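Local coordinates for periplasmic binding protein component of an ABC type zinc uptake transporter (PDB 1PQ4) that probably captures zinc in the periplasm and delivers it to the membrane components of an ABC-type zinc uptake transporter, at residues I9-Q13 / V26-G32; I58-F62 / A130-W135; L238-F242 / K283-A287. All coordinates share one frame; numbering follows the deposited sequence.

Contact 1. Residues I9-Q13 / V26-G32; sequences IPPQQ and VSVLVPG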
# COMPACT_ATOMS: atom_id res chain seq x y z
N ILE A 9 2.16 2.61 -8.16
CA ILE A 9 1.99 3.58 -7.06
C ILE A 9 3.30 3.97 -6.43
O ILE A 9 4.29 3.23 -6.54
CB ILE A 9 1.01 3.02 -6.00
CG1 ILE A 9 1.44 1.61 -5.58
CG2 ILE A 9 -0.39 2.95 -6.58
CD1 ILE A 9 0.83 1.11 -4.27
N PRO A 10 3.34 5.15 -5.76
CA PRO A 10 4.58 5.64 -5.14
C PRO A 10 5.37 4.66 -4.28
O PRO A 10 6.59 4.59 -4.42
CB PRO A 10 4.11 6.92 -4.33
CG PRO A 10 2.86 7.38 -5.19
CD PRO A 10 2.20 6.05 -5.54
N PRO A 11 4.71 3.89 -3.39
CA PRO A 11 5.50 2.95 -2.56
C PRO A 11 6.36 2.00 -3.42
O PRO A 11 7.43 1.57 -3.02
CB PRO A 11 4.43 2.17 -1.81
CG PRO A 11 3.28 3.10 -1.76
CD PRO A 11 3.28 3.84 -3.03
N GLN A 12 5.86 1.65 -4.61
CA GLN A 12 6.62 0.74 -5.46
C GLN A 12 7.88 1.39 -5.96
O GLN A 12 8.83 0.70 -6.31
CB GLN A 12 5.78 0.30 -6.65
CG GLN A 12 4.71 -0.67 -6.26
CD GLN A 12 3.89 -1.04 -7.48
OE1 GLN A 12 3.25 -0.15 -8.08
NE2 GLN A 12 3.92 -2.33 -7.88
N GLN A 13 7.94 2.71 -5.97
CA GLN A 13 9.15 3.34 -6.44
C GLN A 13 10.22 3.10 -5.38
O GLN A 13 11.40 3.00 -5.68
CB GLN A 13 8.91 4.85 -6.63
CG GLN A 13 10.12 5.62 -7.05
CD GLN A 13 10.85 6.25 -5.89
OE1 GLN A 13 12.03 6.59 -5.99
NE2 GLN A 13 10.17 6.42 -4.79
N VAL A 26 12.83 5.10 -12.47
CA VAL A 26 11.43 4.81 -12.18
C VAL A 26 10.44 5.91 -12.46
O VAL A 26 10.66 7.07 -12.06
CB VAL A 26 11.28 4.46 -10.68
CG1 VAL A 26 9.81 4.14 -10.37
CG2 VAL A 26 12.19 3.30 -10.32
N SER A 27 9.34 5.53 -13.11
CA SER A 27 8.23 6.47 -13.37
C SER A 27 7.05 5.89 -12.58
O SER A 27 7.01 4.68 -12.34
CB SER A 27 7.87 6.52 -14.86
OG SER A 27 8.85 7.25 -15.60
N VAL A 28 6.11 6.74 -12.18
CA VAL A 28 4.95 6.27 -11.38
C VAL A 28 3.65 6.74 -12.03
O VAL A 28 3.51 7.89 -12.42
CB VAL A 28 5.03 6.83 -9.94
CG1 VAL A 28 3.79 6.39 -9.09
CG2 VAL A 28 6.35 6.31 -9.29
N LEU A 29 2.68 5.83 -12.12
CA LEU A 29 1.41 6.13 -12.77
C LEU A 29 0.43 6.93 -11.92
O LEU A 29 -0.12 7.95 -12.38
CB LEU A 29 0.73 4.82 -13.17
CG LEU A 29 -0.25 4.83 -14.35
CD1 LEU A 29 -1.21 3.60 -14.22
CD2 LEU A 29 -1.08 6.07 -14.34
N VAL A 30 0.19 6.46 -10.70
CA VAL A 30 -0.76 7.11 -9.79
C VAL A 30 -0.17 8.16 -8.84
O VAL A 30 0.70 7.85 -8.02
CB VAL A 30 -1.49 6.04 -8.91
CG1 VAL A 30 -2.56 6.72 -7.97
CG2 VAL A 30 -2.12 4.95 -9.82
N PRO A 31 -0.67 9.41 -8.91
CA PRO A 31 -0.14 10.44 -8.01
C PRO A 31 -0.37 10.03 -6.56
O PRO A 31 -1.40 9.40 -6.24
CB PRO A 31 -0.96 11.67 -8.35
CG PRO A 31 -1.22 11.49 -9.82
CD PRO A 31 -1.64 10.01 -9.85
N GLY A 32 0.53 10.43 -5.68
CA GLY A 32 0.40 10.07 -4.28
C GLY A 32 -0.83 10.61 -3.58
O GLY A 32 -1.23 10.08 -2.52
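I9 and V30 lie alongside each other, their side chains running the same way, and I9 CG2 meets V30 CB at 4.0 Å. I9 carries CG1 between its backbone N and carbonyl carbon (chi1 52°); this leaves the methyl CG2 beside the backbone N as the branch that reaches V30. The next point of packing is V28, whose two methyls divide the work. CG1, placed opposite the backbone N with chi1 at 178°, touches the chain where I9 joins P10, 3.6 Å from P10 N, and also faces the ring at P10 CD. CG2 instead meets Q13 CB at 4.0 Å. The P10 ring comes across V28 at about a right angle and fills the bend of 26-32 with its outer carbons: CD sits 3.4 Å from V30 O, and CG lies 3.8 Å from G32 CA. An alanine here would lack CG and CD and is likely to open a gap between V28 CG1, V30 O and G32 that no neighbouring group of the two segments fills. One helical turn on, Q13 turns the aliphatic part of its side chain to V26, with CG 3.6 Å from V26 CG1; a bend at chi2 then carries the amide away. No hydrogen bond joins 9-13 to 26-32, and the fit depends on the shapes of methyls, ring carbons and methylenes. V26 and V28 also lean on V7 of strand 3-7, so helix and strands share one apolar seam. The contact joins elements of a beta-alpha-beta unit, strand 3-7, helix 10-20 and strand 24-28, in the parallel sheet.

Contact 2. Residues I58-F62 / A130-W135; sequences IGLGF and ADPHIW. With ZN (zinc ion), chain C.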
# COMPACT_ATOMS: atom_id res chain seq x y z
N ILE A 58 1.04 -4.24 -9.02
CA ILE A 58 0.80 -4.65 -7.64
C ILE A 58 0.15 -6.05 -7.82
O ILE A 58 0.40 -6.99 -7.05
CB ILE A 58 -0.22 -3.69 -6.97
CG1 ILE A 58 0.48 -2.36 -6.59
CG2 ILE A 58 -0.89 -4.38 -5.80
CD1 ILE A 58 0.75 -1.47 -7.74
N GLY A 59 -0.70 -6.18 -8.83
CA GLY A 59 -1.35 -7.47 -9.05
C GLY A 59 -2.67 -7.59 -8.30
O GLY A 59 -3.21 -6.59 -7.82
N LEU A 60 -3.15 -8.81 -8.17
CA LEU A 60 -4.41 -9.10 -7.49
C LEU A 60 -5.56 -8.27 -7.99
O LEU A 60 -6.47 -7.93 -7.24
CB LEU A 60 -4.25 -8.93 -5.95
CG LEU A 60 -3.25 -9.93 -5.34
CD1 LEU A 60 -2.99 -9.62 -3.86
CD2 LEU A 60 -3.83 -11.38 -5.48
N GLY A 61 -5.54 -7.94 -9.27
CA GLY A 61 -6.62 -7.13 -9.81
C GLY A 61 -6.49 -5.64 -9.59
O GLY A 61 -7.31 -4.86 -10.09
N PHE A 62 -5.49 -5.21 -8.85
CA PHE A 62 -5.35 -3.75 -8.61
C PHE A 62 -5.39 -2.90 -9.89
O PHE A 62 -6.00 -1.84 -9.92
CB PHE A 62 -4.02 -3.49 -7.90
CG PHE A 62 -3.87 -2.08 -7.43
CD1 PHE A 62 -4.65 -1.61 -6.39
CD2 PHE A 62 -2.90 -1.26 -7.96
CE1 PHE A 62 -4.45 -0.33 -5.84
CE2 PHE A 62 -2.68 0.03 -7.43
CZ PHE A 62 -3.45 0.49 -6.36
N ALA A 130 -10.09 -10.25 -4.13
CA ALA A 130 -8.89 -10.20 -3.32
C ALA A 130 -8.62 -8.78 -2.84
O ALA A 130 -8.92 -7.81 -3.52
CB ALA A 130 -7.72 -10.67 -4.14
N ASP A 131 -8.06 -8.67 -1.65
CA ASP A 131 -7.70 -7.35 -1.09
C ASP A 131 -6.34 -7.11 -1.70
O ASP A 131 -5.41 -7.87 -1.49
CB ASP A 131 -7.56 -7.45 0.42
CG ASP A 131 -7.29 -6.10 1.07
OD1 ASP A 131 -6.60 -5.25 0.45
OD2 ASP A 131 -7.77 -5.91 2.19
N PRO A 132 -6.19 -6.01 -2.44
CA PRO A 132 -4.90 -5.76 -3.08
C PRO A 132 -3.84 -4.98 -2.27
O PRO A 132 -2.75 -4.77 -2.77
CB PRO A 132 -5.31 -4.96 -4.32
CG PRO A 132 -6.37 -4.06 -3.76
CD PRO A 132 -7.17 -4.97 -2.79
N HIS A 133 -4.14 -4.63 -1.03
CA HIS A 133 -3.23 -3.76 -0.29
C HIS A 133 -2.02 -4.46 0.30
O HIS A 133 -1.66 -4.27 1.48
CB HIS A 133 -4.05 -3.03 0.77
CG HIS A 133 -5.19 -2.22 0.21
ND1 HIS A 133 -6.47 -2.72 0.08
CD2 HIS A 133 -5.23 -0.94 -0.23
CE1 HIS A 133 -7.26 -1.78 -0.40
NE2 HIS A 133 -6.54 -0.69 -0.60
N ILE A 134 -1.39 -5.29 -0.53
CA ILE A 134 -0.28 -6.09 -0.03
C ILE A 134 1.03 -5.30 0.17
O ILE A 134 1.98 -5.81 0.76
CB ILE A 134 0.01 -7.29 -0.99
CG1 ILE A 134 0.33 -6.73 -2.41
CG2 ILE A 134 -1.25 -8.22 -1.00
CD1 ILE A 134 1.41 -5.70 -2.62
N TRP A 135 1.06 -4.05 -0.28
CA TRP A 135 2.31 -3.30 -0.18
C TRP A 135 2.55 -2.69 1.19
O TRP A 135 3.59 -2.04 1.41
CB TRP A 135 2.39 -2.20 -1.27
CG TRP A 135 1.36 -1.07 -1.04
CD1 TRP A 135 1.52 0.06 -0.28
CD2 TRP A 135 0.06 -1.00 -1.61
NE1 TRP A 135 0.38 0.85 -0.36
CE2 TRP A 135 -0.53 0.21 -1.17
CE3 TRP A 135 -0.67 -1.86 -2.47
CZ2 TRP A 135 -1.82 0.61 -1.57
CZ3 TRP A 135 -1.95 -1.47 -2.86
CH2 TRP A 135 -2.51 -0.25 -2.41
ZN ZN C . -7.03 1.27 -1.21
O HOH W 1 -8.51 -6.67 -6.18
O HOH W 2 -5.14 2.53 -1.08
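L60 and P132 bring the two backbones to within 5.6 Å between their CA atoms, at a type I' beta turn from G59 to F62 that faces a chain containing an Asx turn at D131 and an inverse gamma turn centred on H133 before a 3-10 segment at 134-135. I58, L60 and F62 all turn toward this chain, and each touches P132. L60 spreads its two methyls: CD2 goes to A130, while CD1 packs on I134 CG2 at 3.6 Å. I58 offers CG2, which lies 3.6 Å from P132 O and comes up to the edge of the W135 ring near its plane. F62, with CG anti to its backbone N (chi1 -172°), rests CD1 against P132 CG at 4.0 Å and turns a face to W135. The indole presents its edge to that face in an offset edge-to-face pair, with planes at 64° and F62 CE1 3.9 Å from W135 CH2. Direct hydrogen bonds between the segments are lacking, but one water donates to both L60 O and A130 O. On the far side of 130-135, D131 OD1 is gripped twice, by H133 ND1 at 2.6 Å on the syn side and by H133 N on the anti side. The ND1 bond lies close to the imidazole plane, which, with the zinc bond, holds the ring's rotation, and would probably make NE2 a stronger ligand; NE2 binds the zinc ion at 2.1 Å, with H37, H197 and a water completing the site. W135 NE1 bonds to P268 O. Segment 58-62 follows strand 54-57 and precedes helix 67-73; 130-135 follows strand 78-81 and leads into helix 138-155, with P11 and F15 of helix 10-20 against W135 and Y202 of helix 201-206 against I134.

Contact 3. Residues L238-F242 / K283-A287; sequences LTMVF and KIANA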
# COMPACT_ATOMS: atom_id res chain seq x y z
N LEU A 238 -12.40 4.14 21.78
CA LEU A 238 -11.37 4.59 20.84
C LEU A 238 -11.01 6.09 21.02
O LEU A 238 -11.87 6.94 21.21
CB LEU A 238 -11.78 4.26 19.40
CG LEU A 238 -11.99 2.75 19.24
CD1 LEU A 238 -12.48 2.45 17.85
CD2 LEU A 238 -10.69 1.98 19.54
N THR A 239 -9.73 6.37 20.98
CA THR A 239 -9.17 7.70 21.22
C THR A 239 -8.88 8.57 20.01
O THR A 239 -8.69 9.79 20.12
CB THR A 239 -7.84 7.51 22.01
OG1 THR A 239 -8.12 7.59 23.42
CG2 THR A 239 -6.74 8.52 21.60
N MET A 240 -8.83 7.95 18.85
CA MET A 240 -8.46 8.67 17.67
C MET A 240 -9.16 8.08 16.48
O MET A 240 -9.50 6.89 16.49
CB MET A 240 -6.96 8.55 17.49
CG MET A 240 -6.34 9.53 16.56
SD MET A 240 -5.93 10.97 17.51
CE MET A 240 -4.93 10.20 18.82
N VAL A 241 -9.41 8.89 15.47
CA VAL A 241 -10.05 8.37 14.28
C VAL A 241 -9.09 8.73 13.16
O VAL A 241 -8.61 9.87 13.10
CB VAL A 241 -11.43 8.99 14.01
CG1 VAL A 241 -12.02 8.41 12.74
CG2 VAL A 241 -12.35 8.72 15.20
N PHE A 242 -8.76 7.75 12.31
CA PHE A 242 -7.83 8.03 11.25
C PHE A 242 -8.54 8.23 9.94
O PHE A 242 -9.57 7.63 9.69
CB PHE A 242 -6.85 6.88 11.13
CG PHE A 242 -6.00 6.71 12.33
CD1 PHE A 242 -6.28 5.71 13.25
CD2 PHE A 242 -4.94 7.57 12.55
CE1 PHE A 242 -5.50 5.55 14.39
CE2 PHE A 242 -4.13 7.41 13.71
CZ PHE A 242 -4.42 6.40 14.62
N LYS A 283 1.55 6.18 15.39
CA LYS A 283 0.23 6.83 15.51
C LYS A 283 -0.79 5.92 16.11
O LYS A 283 -1.63 6.32 16.94
CB LYS A 283 -0.28 7.30 14.15
CG LYS A 283 0.27 8.68 13.81
CD LYS A 283 -0.11 9.18 12.45
CE LYS A 283 0.53 10.58 12.26
NZ LYS A 283 0.49 10.99 10.84
N ILE A 284 -0.76 4.66 15.71
CA ILE A 284 -1.72 3.73 16.24
C ILE A 284 -1.43 3.47 17.71
O ILE A 284 -2.34 3.39 18.53
CB ILE A 284 -1.72 2.40 15.45
CG1 ILE A 284 -2.41 2.63 14.10
CG2 ILE A 284 -2.46 1.30 16.23
CD1 ILE A 284 -2.00 3.81 13.22
N ALA A 285 -0.15 3.30 18.02
CA ALA A 285 0.21 3.06 19.42
C ALA A 285 -0.21 4.27 20.29
O ALA A 285 -0.76 4.12 21.38
CB ALA A 285 1.73 2.82 19.55
N ASN A 286 0.04 5.48 19.80
CA ASN A 286 -0.32 6.65 20.58
C ASN A 286 -1.80 6.73 20.85
O ASN A 286 -2.24 7.19 21.90
CB ASN A 286 0.11 7.93 19.89
CG ASN A 286 1.60 8.11 19.90
OD1 ASN A 286 2.31 7.40 20.63
ND2 ASN A 286 2.11 9.05 19.10
N ALA A 287 -2.58 6.26 19.89
CA ALA A 287 -4.02 6.33 20.02
C ALA A 287 -4.61 5.29 20.93
O ALA A 287 -5.66 5.52 21.50
CB ALA A 287 -4.67 6.24 18.65
O HOH W 3 -8.28 4.38 20.43
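K283 O accepts the helical N-H of A287 at 3.1 Å, and the same oxygen lies near the plane of the F242 ring, at its edge, with F242 CZ 3.6 Å away. F242 meets three residues of the helix. Its CG lies anti to the carbonyl carbon, with chi1 at -64°, and this directs the ring to the helix. I284 CD1 comes over one face in a CH-pi contact, 4.2 Å from the ring centroid; K283 CB touches CE2 at the rim at 3.9 Å, and A287 CB lies near CZ. The rest of K283 runs on extended and leaves the contact, so that NZ can bond to L265 O. M240, two residues before F242, also turns to A287, and the two CB atoms are pressed to 3.5 Å, tighter than ordinary van der Waals contact. The M240 chain bends at chi2 and again at chi3, bringing CE back to within 4.0 Å of A287 CB, so both the base and the tip of the methionine rest against this methyl from one side. Beyond it T239 packs at the last helical turn of 283-287, where a water donates to A287 O; the leg from this water to T239 N is unusually short, and its geometry is therefore doubtful. The axes of the short strand 240-242 and helix segment 283-287 pass 9.3 Å apart and run nearly antiparallel, at 154°. Helix 273-288 thus covers one side of the parallel pair 240-244 and 262-266, whose E264 and L266 also touch F242, while helix 250-259 packs against V241, which points away from helix 273-288.

The three contacts sample different depths of one chain. Contact 2 is buried and supplies one of the three zinc-binding histidines. Contacts 1 and 3 are only partly buried: contact 1 packs a helix start on a strand and the loop after it through small branched and ring carbons, contact 3 a helix on a strand through an aromatic, a methionine and an alanine. None has a direct hydrogen bond between its segments; the metal-ligand chemistry belongs to contact 2. Contacts 1 and 2 touch: I9 packs on W135 and F62, and P11 of helix 10-20 on W135, tying the start of this helix to both loops of contact 2. Contact 3 stands apart, with nearest atoms about 14 Å from either.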